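Local coordinates for protein GH26C (Muricauda sp. MAR_2010_75, PDB 6Q78) that probably hydrolyses internal beta-1,4-mannosidic linkages of mannans, acting as a family 26 endo-beta-mannanase, at residues 199-204 / 253-258; 271-276 / 314-319; 297-302 / 333-338. All blocks are in the same frame, centred on the assembly; numbering follows the deposited sequence.

Contact 1 (199-204 / 253-258)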
loop_
_atom_site.group_PDB
_atom_site.type_symbol
_atom_site.label_atom_id
_atom_site.label_comp_id
_atom_site.label_asym_id
_atom_site.label_seq_id
_atom_site.Cartn_x
_atom_site.Cartn_y
_atom_site.Cartn_z
ATOM N N LYS A 199 -11.603 -16.850 -1.247
ATOM C CA LYS A 199 -11.295 -15.425 -1.418
ATOM C C LYS A 199 -9.926 -15.229 -2.063
ATOM O O LYS A 199 -9.748 -14.352 -2.922
ATOM C CB LYS A 199 -11.330 -14.701 -0.071
ATOM C CG LYS A 199 -12.672 -14.723 0.657
ATOM C CD LYS A 199 -13.838 -14.283 -0.239
ATOM C CE LYS A 199 -15.096 -14.102 0.640
ATOM N NZ LYS A 199 -16.281 -13.655 -0.194
ATOM N N LEU A 200 -8.920 -16.012 -1.628
ATOM C CA LEU A 200 -7.606 -15.915 -2.271
ATOM C C LEU A 200 -7.674 -16.336 -3.734
ATOM O O LEU A 200 -6.972 -15.773 -4.584
ATOM C CB LEU A 200 -6.565 -16.750 -1.519
ATOM C CG LEU A 200 -6.334 -16.272 -0.080
ATOM C CD1 LEU A 200 -5.236 -17.186 0.457
ATOM C CD2 LEU A 200 -5.901 -14.807 -0.007
ATOM N N GLU A 201 -8.510 -17.322 -4.045
ATOM C CA GLU A 201 -8.676 -17.717 -5.443
ATOM C C GLU A 201 -9.266 -16.579 -6.266
ATOM O O GLU A 201 -8.877 -16.386 -7.428
ATOM C CB GLU A 201 -9.533 -18.985 -5.523
ATOM C CG GLU A 201 -8.766 -20.214 -4.990
ATOM C CD GLU A 201 -9.657 -21.342 -4.464
ATOM O OE1 GLU A 201 -10.870 -21.379 -4.790
ATOM O OE2 GLU A 201 -9.139 -22.212 -3.717
ATOM N N LYS A 202 -10.188 -15.799 -5.679
ATOM C CA LYS A 202 -10.723 -14.634 -6.390
ATOM C C LYS A 202 -9.655 -13.558 -6.559
ATOM O O LYS A 202 -9.518 -12.979 -7.644
ATOM C CB LYS A 202 -11.923 -14.054 -5.618
ATOM C CG LYS A 202 -12.534 -12.795 -6.251
ATOM C CD LYS A 202 -13.052 -13.104 -7.677
ATOM C CE LYS A 202 -13.411 -11.812 -8.435
ATOM N NZ LYS A 202 -14.545 -11.075 -7.771
ATOM N N ILE A 203 -8.858 -13.289 -5.517
ATOM C CA ILE A 203 -7.742 -12.360 -5.676
ATOM C C ILE A 203 -6.814 -12.825 -6.794
ATOM O O ILE A 203 -6.353 -12.021 -7.617
ATOM C CB ILE A 203 -6.998 -12.192 -4.337
ATOM C CG1 ILE A 203 -7.865 -11.335 -3.391
ATOM C CG2 ILE A 203 -5.595 -11.537 -4.576
ATOM C CD1 ILE A 203 -7.278 -11.197 -1.999
ATOM N N ALA A 204 -6.504 -14.126 -6.831
ATOM C CA ALA A 204 -5.583 -14.637 -7.846
ATOM C C ALA A 204 -6.161 -14.508 -9.244
ATOM O O ALA A 204 -5.443 -14.103 -10.173
ATOM C CB ALA A 204 -5.239 -16.094 -7.542
ATOM N N VAL A 253 0.875 -16.148 1.529
ATOM C CA VAL A 253 1.881 -15.991 0.471
ATOM C C VAL A 253 2.045 -17.285 -0.317
ATOM O O VAL A 253 2.083 -17.284 -1.559
ATOM C CB VAL A 253 3.206 -15.525 1.086
ATOM C CG1 VAL A 253 4.332 -15.582 0.049
ATOM C CG2 VAL A 253 3.025 -14.106 1.605
ATOM N N THR A 254 2.183 -18.416 0.393
ATOM C CA THR A 254 2.426 -19.674 -0.292
ATOM C C THR A 254 1.236 -20.088 -1.140
ATOM O O THR A 254 1.409 -20.617 -2.246
ATOM C CB THR A 254 2.787 -20.721 0.758
ATOM O OG1 THR A 254 4.017 -20.326 1.399
ATOM C CG2 THR A 254 2.956 -22.112 0.151
ATOM N N TYR A 255 0.014 -19.857 -0.651
ATOM C CA TYR A 255 -1.146 -20.260 -1.435
ATOM C C TYR A 255 -1.245 -19.446 -2.720
ATOM O O TYR A 255 -1.522 -20.002 -3.796
ATOM C CB TYR A 255 -2.413 -20.110 -0.593
ATOM C CG TYR A 255 -3.609 -20.874 -1.143
ATOM C CD1 TYR A 255 -3.678 -22.248 -1.035
ATOM C CD2 TYR A 255 -4.676 -20.219 -1.740
ATOM C CE1 TYR A 255 -4.761 -22.951 -1.524
ATOM C CE2 TYR A 255 -5.784 -20.922 -2.218
ATOM C CZ TYR A 255 -5.805 -22.284 -2.121
ATOM O OH TYR A 255 -6.891 -23.007 -2.606
ATOM N N LEU A 256 -1.003 -18.133 -2.632
ATOM C CA LEU A 256 -1.046 -17.296 -3.832
ATOM C C LEU A 256 0.098 -17.606 -4.794
ATOM O O LEU A 256 -0.127 -17.808 -5.996
ATOM C CB LEU A 256 -0.974 -15.830 -3.444
ATOM C CG LEU A 256 -2.297 -15.320 -2.842
ATOM C CD1 LEU A 256 -2.065 -13.991 -2.170
ATOM C CD2 LEU A 256 -3.313 -15.158 -3.959
ATOM N N LYS A 257 1.326 -17.682 -4.274
ATOM C CA LYS A 257 2.500 -17.853 -5.137
ATOM C C LYS A 257 2.607 -19.268 -5.687
ATOM O O LYS A 257 2.876 -19.466 -6.879
ATOM C CB LYS A 257 3.750 -17.475 -4.346
ATOM C CG LYS A 257 5.064 -17.892 -4.991
ATOM C CD LYS A 257 6.237 -17.282 -4.204
ATOM C CE LYS A 257 6.349 -17.821 -2.811
ATOM N NZ LYS A 257 6.902 -19.192 -2.901
ATOM N N ASN A 258 2.398 -20.274 -4.844
ATOM C CA ASN A 258 2.640 -21.653 -5.230
ATOM C C ASN A 258 1.367 -22.350 -5.705
ATOM O O ASN A 258 1.290 -22.765 -6.861
ATOM C CB ASN A 258 3.340 -22.384 -4.075
ATOM C CG ASN A 258 4.689 -21.759 -3.750
ATOM O OD1 ASN A 258 4.971 -21.399 -2.611
ATOM N ND2 ASN A 258 5.520 -21.608 -4.763
#
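The phenol of Tyr255 is tied to the carboxylate of Glu201 by a short hydrogen bond, 2.6 Å from OH to OE2, with the tyrosine as donor. OE2 receives it on its anti lone pair, the one turned away from OE1, and lies at the edge of the ring, in its plane; the carboxylate is turned 30° out of that plane. The glutamate reaches this point because its chain is extended beyond CG, carrying the carboxylate out to the phenol. With CG of Tyr255 opposite the backbone N (chi1 -163°), the ring spans the gap between the helices, and its CD2 lies 3.8 Å from CD1 of Leu200. Leu200 approaches obliquely and packs beside the root of the ring, while the bond to Glu201 holds the hydroxyl end of the tyrosine. Phe251, one turn earlier, also meets the Tyr255 ring, at a shallow angle between their planes.

Helices 193-208 and 242-259 are neighbours in the outer layer of the TIM barrel, one leading into strand 220-223 and the other following it. Over these segments their axes run 10.2 Å apart and are inclined by 42°, pointing broadly the same way. Apart from the polar pair the contact is mainly apolar and centres on one methyl: CD2 of Leu256 touches CB of Ala204 at 4.2 Å and CG2 of Ile203 at 4.3 Å. The same methyl rests 3.8 Å from the carbonyl O of Leu200, an atom already used by the helix bond from Ala204 N. The backbones come nearest at the small Ala204, its CA 6.6 Å from CA of Leu256. Inward, Ile203 and Leu256 both reach Phe222 and Met265, joining the helix pair to strands 220-223 and 265-269.

Contact 2 (271-276 / 314-319); sequences PDNRFF and NQKLKI
Lys316 dominates the contact, its extended chain reaching from the helix across residues 273-276 of the loop. Its ammonium group donates to the backbone O of Asn273, 2.8 Å from NZ to O, in the carbonyl plane and with a C=O...N angle of 150°. That oxygen also takes a weak bond from Phe275 N, which closes an inverse gamma turn centred on Arg274, so the lysine grips the loop exactly where it bends. NZ has a second anchor in a salt bridge to Asp301, whereas the amide of Asn273 turns to Asn298.

The methylene part of the lysine is flanked by aromatic groups. CG stands 4.3 Å above the plane of the Phe275 ring, displaced toward its rim, and CB lies 3.9 Å from CE1 of the same ring. CE comes over one face of Phe276, 4.0 Å from its CE1; the ammonium itself is too distant from that ring for more than a weak cation-pi attraction. Phe275 adopts chi1 65°, with CG between N and the carbonyl carbon, and this turns its ring in against the helix, where the edge meets Lys316 O. CG2 of Ile319 adds a further contact, 4.1 Å from Phe275 CE1, while CD1 of Ile319 packs 3.5 Å from the carbonyl carbon of Phe276. Between these groups the buried Phe275 O finds no hydrogen-bonding partner; the aliphatic carbons of Lys316 lie beside it. Replacing Lys316 with an alanine would probably leave Asp301 without this positive mate, the turn without its side-chain donor, and a gap between the two phenylalanines. The arrangement is that of a TIM barrel, in which the loop leaving strand 265-269 is fastened to the outer helix 306-327 that follows the adjacent strand.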
loop_
_atom_site.group_PDB
_atom_site.type_symbol
_atom_site.label_atom_id
_atom_site.label_comp_id
_atom_site.label_asym_id
_atom_site.label_seq_id
_atom_site.Cartn_x
_atom_site.Cartn_y
_atom_site.Cartn_z
ATOM N N PRO A 271 2.747 -2.561 9.555
ATOM C CA PRO A 271 2.041 -2.138 10.777
ATOM C C PRO A 271 1.640 -0.678 10.637
ATOM O O PRO A 271 1.985 -0.005 9.647
ATOM C CB PRO A 271 3.110 -2.264 11.871
ATOM C CG PRO A 271 4.438 -2.029 11.103
ATOM C CD PRO A 271 4.204 -2.701 9.737
ATOM N N ASP A 272 0.916 -0.186 11.637
ATOM C CA ASP A 272 0.725 1.247 11.813
ATOM C C ASP A 272 1.991 1.777 12.476
ATOM O O ASP A 272 3.078 1.348 12.090
ATOM C CB ASP A 272 -0.525 1.492 12.645
ATOM C CG ASP A 272 -1.133 2.851 12.411
ATOM O OD1 ASP A 272 -0.752 3.785 13.152
ATOM O OD2 ASP A 272 -2.014 2.987 11.527
ATOM N N ASN A 273 1.888 2.714 13.416
ATOM C CA ASN A 273 3.071 3.422 13.913
ATOM C C ASN A 273 3.424 3.076 15.360
ATOM O O ASN A 273 4.152 3.836 16.008
ATOM C CB ASN A 273 2.891 4.936 13.777
ATOM C CG ASN A 273 1.820 5.460 14.729
ATOM O OD1 ASN A 273 1.356 4.728 15.598
ATOM N ND2 ASN A 273 1.465 6.720 14.603
ATOM N N ARG A 274 2.955 1.931 15.852
ATOM C CA ARG A 274 3.023 1.595 17.273
ATOM C C ARG A 274 4.268 0.758 17.577
ATOM O O ARG A 274 4.206 -0.346 18.095
ATOM C CB ARG A 274 1.754 0.873 17.706
ATOM C CG ARG A 274 0.529 1.785 17.610
ATOM C CD ARG A 274 -0.748 0.942 17.767
ATOM N NE ARG A 274 -0.793 0.403 19.113
ATOM C CZ ARG A 274 -1.358 1.013 20.149
ATOM N NH1 ARG A 274 -1.936 2.199 20.001
ATOM N NH2 ARG A 274 -1.346 0.432 21.338
ATOM N N PHE A 275 5.421 1.322 17.215
ATOM C CA PHE A 275 6.701 0.721 17.534
ATOM C C PHE A 275 7.750 1.819 17.630
ATOM O O PHE A 275 7.637 2.876 16.997
ATOM C CB PHE A 275 7.094 -0.316 16.457
ATOM C CG PHE A 275 7.329 0.278 15.102
ATOM C CD1 PHE A 275 8.601 0.693 14.694
ATOM C CD2 PHE A 275 6.274 0.413 14.212
ATOM C CE1 PHE A 275 8.813 1.227 13.419
ATOM C CE2 PHE A 275 6.489 0.971 12.946
ATOM C CZ PHE A 275 7.756 1.387 12.563
ATOM N N PHE A 276 8.791 1.533 18.415
ATOM C CA PHE A 276 9.914 2.437 18.593
ATOM C C PHE A 276 11.246 1.745 18.402
ATOM O O PHE A 276 12.288 2.366 18.667
ATOM C CB PHE A 276 9.914 3.026 20.008
ATOM C CG PHE A 276 8.767 3.936 20.282
ATOM C CD1 PHE A 276 8.878 5.285 20.032
ATOM C CD2 PHE A 276 7.587 3.440 20.808
ATOM C CE1 PHE A 276 7.840 6.137 20.288
ATOM C CE2 PHE A 276 6.534 4.289 21.060
ATOM C CZ PHE A 276 6.664 5.643 20.799
ATOM N N ASN A 314 10.027 10.312 11.694
ATOM C CA ASN A 314 11.310 10.046 11.053
ATOM C C ASN A 314 12.047 8.885 11.718
ATOM O O ASN A 314 12.650 8.044 11.024
ATOM C CB ASN A 314 12.159 11.311 11.098
ATOM C CG ASN A 314 13.520 11.131 10.461
ATOM O OD1 ASN A 314 14.542 11.172 11.156
ATOM N ND2 ASN A 314 13.545 10.934 9.137
ATOM N N GLN A 315 12.038 8.834 13.045
ATOM C CA GLN A 315 12.718 7.751 13.756
ATOM C C GLN A 315 12.110 6.397 13.408
ATOM O O GLN A 315 12.832 5.399 13.250
ATOM C CB GLN A 315 12.655 7.989 15.271
ATOM C CG GLN A 315 13.554 9.145 15.697
ATOM C CD GLN A 315 13.300 9.629 17.100
ATOM O OE1 GLN A 315 12.366 9.192 17.759
ATOM N NE2 GLN A 315 14.139 10.546 17.564
ATOM N N LYS A 316 10.779 6.324 13.328
ATOM C CA LYS A 316 10.172 5.046 13.015
ATOM C C LYS A 316 10.457 4.663 11.566
ATOM O O LYS A 316 10.786 3.503 11.277
ATOM C CB LYS A 316 8.680 5.121 13.321
ATOM C CG LYS A 316 8.368 5.286 14.819
ATOM C CD LYS A 316 6.896 5.675 14.989
ATOM C CE LYS A 316 6.580 6.025 16.448
ATOM N NZ LYS A 316 5.104 6.376 16.509
ATOM N N LEU A 317 10.383 5.629 10.638
ATOM C CA LEU A 317 10.680 5.306 9.242
ATOM C C LEU A 317 12.138 4.901 9.063
ATOM O O LEU A 317 12.443 4.091 8.166
ATOM C CB LEU A 317 10.275 6.461 8.316
ATOM C CG LEU A 317 10.111 6.122 6.822
ATOM C CD1 LEU A 317 9.129 4.979 6.617
ATOM C CD2 LEU A 317 9.654 7.355 6.050
ATOM N N LYS A 318 13.053 5.469 9.888
ATOM C CA LYS A 318 14.462 5.102 9.790
ATOM C C LYS A 318 14.674 3.658 10.203
ATOM O O LYS A 318 15.534 2.956 9.638
ATOM C CB LYS A 318 15.323 6.053 10.628
ATOM C CG LYS A 318 16.824 5.740 10.561
ATOM C CD LYS A 318 17.381 6.004 9.153
ATOM C CE LYS A 318 18.927 5.893 9.166
ATOM N NZ LYS A 318 19.488 5.901 7.781
ATOM N N ILE A 319 13.907 3.193 11.199
ATOM C CA ILE A 319 13.960 1.782 11.569
ATOM C C ILE A 319 13.589 0.916 10.371
ATOM O O ILE A 319 14.252 -0.084 10.079
ATOM C CB ILE A 319 13.000 1.507 12.738
ATOM C CG1 ILE A 319 13.549 2.099 14.052
ATOM C CG2 ILE A 319 12.738 0.034 12.866
ATOM C CD1 ILE A 319 12.489 2.085 15.163
#

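Contact 3 (297-302 / 333-338)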
loop_
_atom_site.group_PDB
_atom_site.type_symbol
_atom_site.label_atom_id
_atom_site.label_comp_id
_atom_site.label_asym_id
_atom_site.label_seq_id
_atom_site.Cartn_x
_atom_site.Cartn_y
_atom_site.Cartn_z
ATOM N N ASP A 297 2.332 2.420 8.177
ATOM C CA ASP A 297 1.355 3.490 8.030
ATOM C C ASP A 297 1.543 4.489 9.169
ATOM O O ASP A 297 1.793 4.110 10.321
ATOM C CB ASP A 297 -0.073 2.945 8.048
ATOM C CG ASP A 297 -0.350 2.027 6.868
ATOM O OD1 ASP A 297 0.521 1.955 5.989
ATOM O OD2 ASP A 297 -1.438 1.432 6.812
ATOM N N ASN A 298 1.437 5.778 8.857
ATOM C CA ASN A 298 1.581 6.769 9.924
ATOM C C ASN A 298 0.742 8.006 9.631
ATOM O O ASN A 298 1.152 8.867 8.835
ATOM C CB ASN A 298 3.036 7.131 10.139
ATOM C CG ASN A 298 3.285 7.755 11.513
ATOM O OD1 ASN A 298 2.335 8.160 12.194
ATOM N ND2 ASN A 298 4.570 7.816 11.940
ATOM N N TYR A 299 -0.393 8.112 10.319
ATOM C CA TYR A 299 -1.127 9.367 10.419
ATOM C C TYR A 299 -0.936 10.018 11.784
ATOM O O TYR A 299 -0.868 11.247 11.870
ATOM C CB TYR A 299 -2.632 9.109 10.255
ATOM C CG TYR A 299 -3.001 8.434 8.936
ATOM C CD1 TYR A 299 -2.973 7.040 8.803
ATOM C CD2 TYR A 299 -3.316 9.203 7.814
ATOM C CE1 TYR A 299 -3.345 6.438 7.588
ATOM C CE2 TYR A 299 -3.623 8.620 6.616
ATOM C CZ TYR A 299 -3.657 7.244 6.521
ATOM O OH TYR A 299 -3.998 6.660 5.298
ATOM N N GLY A 300 -0.815 9.217 12.839
ATOM C CA GLY A 300 -0.855 9.771 14.185
ATOM C C GLY A 300 0.272 10.745 14.492
ATOM O O GLY A 300 0.049 11.760 15.164
ATOM N N ASP A 301 1.493 10.464 13.993
ATOM C CA ASP A 301 2.587 11.368 14.326
ATOM C C ASP A 301 2.511 12.680 13.565
ATOM O O ASP A 301 3.196 13.638 13.954
ATOM C CB ASP A 301 3.931 10.683 14.122
ATOM C CG ASP A 301 4.148 9.539 15.100
ATOM O OD1 ASP A 301 3.713 9.657 16.272
ATOM O OD2 ASP A 301 4.748 8.520 14.684
ATOM N N PHE A 302 1.629 12.763 12.576
ATOM C CA PHE A 302 1.403 13.972 11.799
ATOM C C PHE A 302 0.140 14.724 12.208
ATOM O O PHE A 302 -0.119 15.811 11.683
ATOM C CB PHE A 302 1.365 13.642 10.304
ATOM C CG PHE A 302 2.670 13.111 9.763
ATOM C CD1 PHE A 302 3.797 13.923 9.711
ATOM C CD2 PHE A 302 2.776 11.799 9.324
ATOM C CE1 PHE A 302 4.999 13.445 9.227
ATOM C CE2 PHE A 302 3.989 11.319 8.827
ATOM C CZ PHE A 302 5.100 12.159 8.773
ATOM N N LEU A 333 6.673 4.286 3.345
ATOM C CA LEU A 333 5.586 4.788 4.191
ATOM C C LEU A 333 4.319 4.523 3.384
ATOM O O LEU A 333 3.909 5.309 2.519
ATOM C CB LEU A 333 5.793 6.273 4.506
ATOM C CG LEU A 333 4.702 6.938 5.371
ATOM C CD1 LEU A 333 4.635 6.268 6.768
ATOM C CD2 LEU A 333 5.048 8.455 5.517
ATOM N N THR A 334 3.669 3.389 3.661
ATOM C CA THR A 334 2.606 2.887 2.786
ATOM C C THR A 334 1.272 3.653 2.900
ATOM O O THR A 334 0.466 3.575 1.972
ATOM C CB THR A 334 2.403 1.363 2.959
ATOM O OG1 THR A 334 2.429 1.018 4.350
ATOM C CG2 THR A 334 3.513 0.603 2.304
ATOM N N GLU A 335 1.028 4.394 3.974
ATOM C CA GLU A 335 -0.127 5.277 4.085
ATOM C C GLU A 335 0.310 6.435 4.945
ATOM O O GLU A 335 0.937 6.222 5.988
ATOM C CB GLU A 335 -1.309 4.684 4.855
ATOM C CG GLU A 335 -2.057 3.629 4.083
ATOM C CD GLU A 335 -3.351 3.260 4.749
ATOM O OE1 GLU A 335 -3.993 4.140 5.378
ATOM O OE2 GLU A 335 -3.769 2.063 4.609
ATOM N N THR A 336 -0.084 7.651 4.544
ATOM C CA THR A 336 0.119 8.820 5.381
ATOM C C THR A 336 -0.840 9.915 4.928
ATOM O O THR A 336 -1.634 9.743 3.989
ATOM C CB THR A 336 1.581 9.295 5.328
ATOM O OG1 THR A 336 1.839 10.204 6.417
ATOM C CG2 THR A 336 1.884 9.957 3.977
ATOM N N GLY A 337 -0.786 11.033 5.643
ATOM C CA GLY A 337 -1.637 12.163 5.324
ATOM C C GLY A 337 -2.076 12.879 6.580
ATOM O O GLY A 337 -1.977 12.367 7.703
ATOM N N TYR A 338 -2.524 14.105 6.391
ATOM C CA TYR A 338 -3.210 14.880 7.421
ATOM C C TYR A 338 -4.538 15.296 6.804
ATOM O O TYR A 338 -4.557 16.066 5.836
ATOM C CB TYR A 338 -2.414 16.115 7.846
ATOM C CG TYR A 338 -3.193 16.916 8.864
ATOM C CD1 TYR A 338 -3.384 16.432 10.139
ATOM C CD2 TYR A 338 -3.751 18.157 8.546
ATOM C CE1 TYR A 338 -4.114 17.138 11.076
ATOM C CE2 TYR A 338 -4.475 18.877 9.496
ATOM C CZ TYR A 338 -4.653 18.339 10.748
ATOM O OH TYR A 338 -5.375 19.034 11.708
HETATM O O HOH W 1 -2.402 13.019 10.360
#
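Tyr299 OH donates a very short bond to Glu335 OE1, 2.5 Å, arriving on the anti side of the carboxylate, slightly out of its plane. The ring and carboxylate planes stand 76° apart. The phenol holds OE1, while OE2 pairs with Arg223 and hydrogen-bonds a bound Tris molecule, probably from the crystallisation liquor. OE2 lies 3.3 Å from Asp297 OD2, and Arg223 forms salt bridges to both carboxylates. Asp297 OD1 in turn receives Thr334 OG1 at 2.7 Å, nearly along its C-O axis.

Backbone and threonine bonds continue the join. Asn298 N donates to Glu335 O at 2.9 Å, and Thr336 OG1, set opposite its own N (chi1 -165°), donates to Asn298 O at 2.8 Å. Beyond the strand an Asx motif, Asp301 N to Asn298 OD1, shapes the turn; Asn298 ND2 donates in return to Asp301 OD2. A water links Tyr299 O and Gly337 O.

Tyr299 packs closely: Thr336 CA lies over one face of its ring, and its CD2 is 3.4 Å from Gly337 O at the edge. CD1 of Leu333 lies 3.8 Å from CB of Asn298, and the Phe302 ring approaches Thr336 OG1. Glu335 lies near the C-terminal end of the seventh barrel strand, a position consistent with that of the catalytic nucleophile in related clan GH-A glycosidases. The segments belong to the parallel beta-alpha-beta unit of strands 293-298 and 330-336, with Phe302 packing on helices 306-327 and 351-361 and Thr336 facing strand 369-372.

Overall arrangement
Contacts 2 and 3 form one continuous region, their centres 10 Å apart and their segments alternating along the chain. They meet through the salt bridge of Lys316 NZ with Asp301 OD2, 2.8 Å, and through a probable hydrogen bond from Asp297 N to Pro271 O, 2.9 Å, so the loop after strand 265-269 is joined to the rim where Glu335 meets the bound Tris. This residue of contact 3 borders the probable active-site pocket; contact 2 lies behind it, toward the outer helices. Contact 1 precedes both in the chain and touches neither: its centre is about 29 Å from each of theirs, and it lies across the chain's centre from contact 3, in the helical shell.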